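PDB 2BCO: succinylglutamate desuccinylase from Vibrio parahaemolyticus, which probably hydrolyses N-succinylglutamate to succinate and glutamate, the last step of arginine breakdown by the succinyltransferase pathway, as a zinc-binding enzyme. Local coordinates for residues S59-H63 with I95-E99. Numbering follows the deposited sequence.
Sequences SCGIH and IAHPE. With ZN (zinc ion), chain C.
With chi1 at 61°, the sulfur of Cys60 sits between its own backbone N and carbonyl carbon, while Ile95 keeps CG1 beside its backbone N (chi1 -69°); these two settings bring Cys60 SG alongside Ile95 CG1 at 4.0 Å on one face of the sheet. A small, weakly polar thiol suits this buried place, and the branched Ile95 reaches on to Phe10, Leu11 and Thr14 of helix 10-15. Just past the strand ends, on the side of the backbone bond opposite Cys60 SG, Ile62 begins by pointing away from 95-99, yet its chain bends back, and the terminal CD1 meets CB of Ala96 at 3.8 Å. Between the two apolar contacts the backbones are tied by Ala96 N donating to Cys60 O at 3.0 Å; the same oxygen also receives a CA-H contact from Ile95. Here the parallel strands 55-60 and 90-95 end side by side within the catalytic domain of the AspA/AstE family, which is akin to the zinc carboxypeptidases; the loop that leaves 55-60 carries a zinc ligand, while the one that leaves 90-95 runs into helix 98-102. Gly61 turns out of its strand at a phi of 75°, a backbone shape that favours glycine, which has no CB to crowd the neighbouring segment. Two residues on, the imidazole of His63 binds zinc through ND1 at 2.4 Å, leaving NE2 to hydrogen-bond Asn111; Glu66 and His155 complete the protein ligands, and a water O lies 2.6 Å from the zinc. After Ala96, His97, also at positive phi, occupies the N-cap position before helix 98-102, where Pro98 fits the first turn because it needs no N-H partner. CB of His97 rests 3.7 Å from Gly61 O, and its ring, with Ile62 O near its edge, hydrogen-bonds Glu126 through NE2.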
loop_
_atom_site.group_PDB
_atom_site.type_symbol
_atom_site.label_atom_id
_atom_site.label_comp_id
_atom_site.label_asym_id
_atom_site.label_seq_id
_atom_site.Cartn_x
_atom_site.Cartn_y
_atom_site.Cartn_z
ATOM N N SER A 59 2.642 0.793 6.818
ATOM C CA SER A 59 1.355 1.347 7.197
ATOM C C SER A 59 0.182 0.490 6.751
ATOM O O SER A 59 0.244 -0.230 5.755
ATOM C CB SER A 59 1.202 2.781 6.655
ATOM O OG SER A 59 1.299 2.840 5.245
ATOM N N CYS A 60 -0.887 0.560 7.523
ATOM C CA CYS A 60 -2.091 -0.170 7.204
ATOM C C CYS A 60 -3.258 0.675 7.674
ATOM O O CYS A 60 -3.082 1.618 8.454
ATOM C CB CYS A 60 -2.101 -1.524 7.914
ATOM S SG CYS A 60 -2.064 -1.405 9.686
ATOM N N GLY A 61 -4.449 0.349 7.190
ATOM C CA GLY A 61 -5.615 1.091 7.608
ATOM C C GLY A 61 -5.829 2.492 7.053
ATOM O O GLY A 61 -6.602 3.240 7.642
ATOM N N ILE A 62 -5.163 2.863 5.959
ATOM C CA ILE A 62 -5.381 4.179 5.360
ATOM C C ILE A 62 -6.891 4.244 5.112
ATOM O O ILE A 62 -7.519 5.301 5.226
ATOM C CB ILE A 62 -4.601 4.338 4.020
ATOM C CG1 ILE A 62 -3.151 4.727 4.314
ATOM C CG2 ILE A 62 -5.252 5.404 3.125
ATOM C CD1 ILE A 62 -3.005 6.029 5.107
ATOM N N HIS A 63 -7.445 3.079 4.780
ATOM C CA HIS A 63 -8.873 2.874 4.554
ATOM C C HIS A 63 -9.273 1.993 5.740
ATOM O O HIS A 63 -8.707 0.917 5.934
ATOM C CB HIS A 63 -9.105 2.152 3.221
ATOM C CG HIS A 63 -8.866 3.021 2.027
ATOM N ND1 HIS A 63 -8.538 2.518 0.787
ATOM C CD2 HIS A 63 -8.929 4.365 1.879
ATOM C CE1 HIS A 63 -8.407 3.512 -0.072
ATOM N NE2 HIS A 63 -8.640 4.644 0.565
ATOM N N ILE A 95 -1.104 2.464 12.066
ATOM C CA ILE A 95 -2.490 2.060 11.902
ATOM C C ILE A 95 -3.103 3.445 11.730
ATOM O O ILE A 95 -3.371 4.139 12.703
ATOM C CB ILE A 95 -3.089 1.398 13.159
ATOM C CG1 ILE A 95 -2.450 0.035 13.405
ATOM C CG2 ILE A 95 -4.600 1.233 12.987
ATOM C CD1 ILE A 95 -2.867 -0.591 14.708
ATOM N N ALA A 96 -3.261 3.867 10.485
ATOM C CA ALA A 96 -3.813 5.178 10.211
ATOM C C ALA A 96 -5.324 5.104 10.303
ATOM O O ALA A 96 -5.915 4.091 9.962
ATOM C CB ALA A 96 -3.400 5.631 8.816
ATOM N N HIS A 97 -5.953 6.157 10.796
ATOM C CA HIS A 97 -7.417 6.188 10.854
ATOM C C HIS A 97 -8.200 5.136 11.652
ATOM O O HIS A 97 -9.148 4.540 11.136
ATOM C CB HIS A 97 -7.956 6.187 9.434
ATOM C CG HIS A 97 -9.075 7.139 9.227
ATOM N ND1 HIS A 97 -9.688 7.802 10.273
ATOM C CD2 HIS A 97 -9.690 7.575 8.101
ATOM C CE1 HIS A 97 -10.620 8.600 9.801
ATOM N NE2 HIS A 97 -10.643 8.482 8.480
ATOM N N PRO A 98 -7.847 4.913 12.921
ATOM C CA PRO A 98 -8.591 3.914 13.690
ATOM C C PRO A 98 -10.086 4.243 13.862
ATOM O O PRO A 98 -10.912 3.353 14.061
ATOM C CB PRO A 98 -7.841 3.878 15.020
ATOM C CG PRO A 98 -7.297 5.275 15.133
ATOM C CD PRO A 98 -6.795 5.535 13.740
ATOM N N GLU A 99 -10.440 5.517 13.773
ATOM C CA GLU A 99 -11.836 5.880 13.934
ATOM C C GLU A 99 -12.682 5.279 12.818
ATOM O O GLU A 99 -13.817 4.868 13.046
ATOM C CB GLU A 99 -12.004 7.401 13.964
ATOM C CG GLU A 99 -13.433 7.848 14.216
ATOM C CD GLU A 99 -13.555 9.351 14.406
ATOM O OE1 GLU A 99 -14.694 9.836 14.573
ATOM O OE2 GLU A 99 -12.517 10.047 14.391
HETATM ZN ZN ZN C . -7.202 0.626 0.287
HETATM O O HOH W 1 -8.057 -0.149 -1.999
#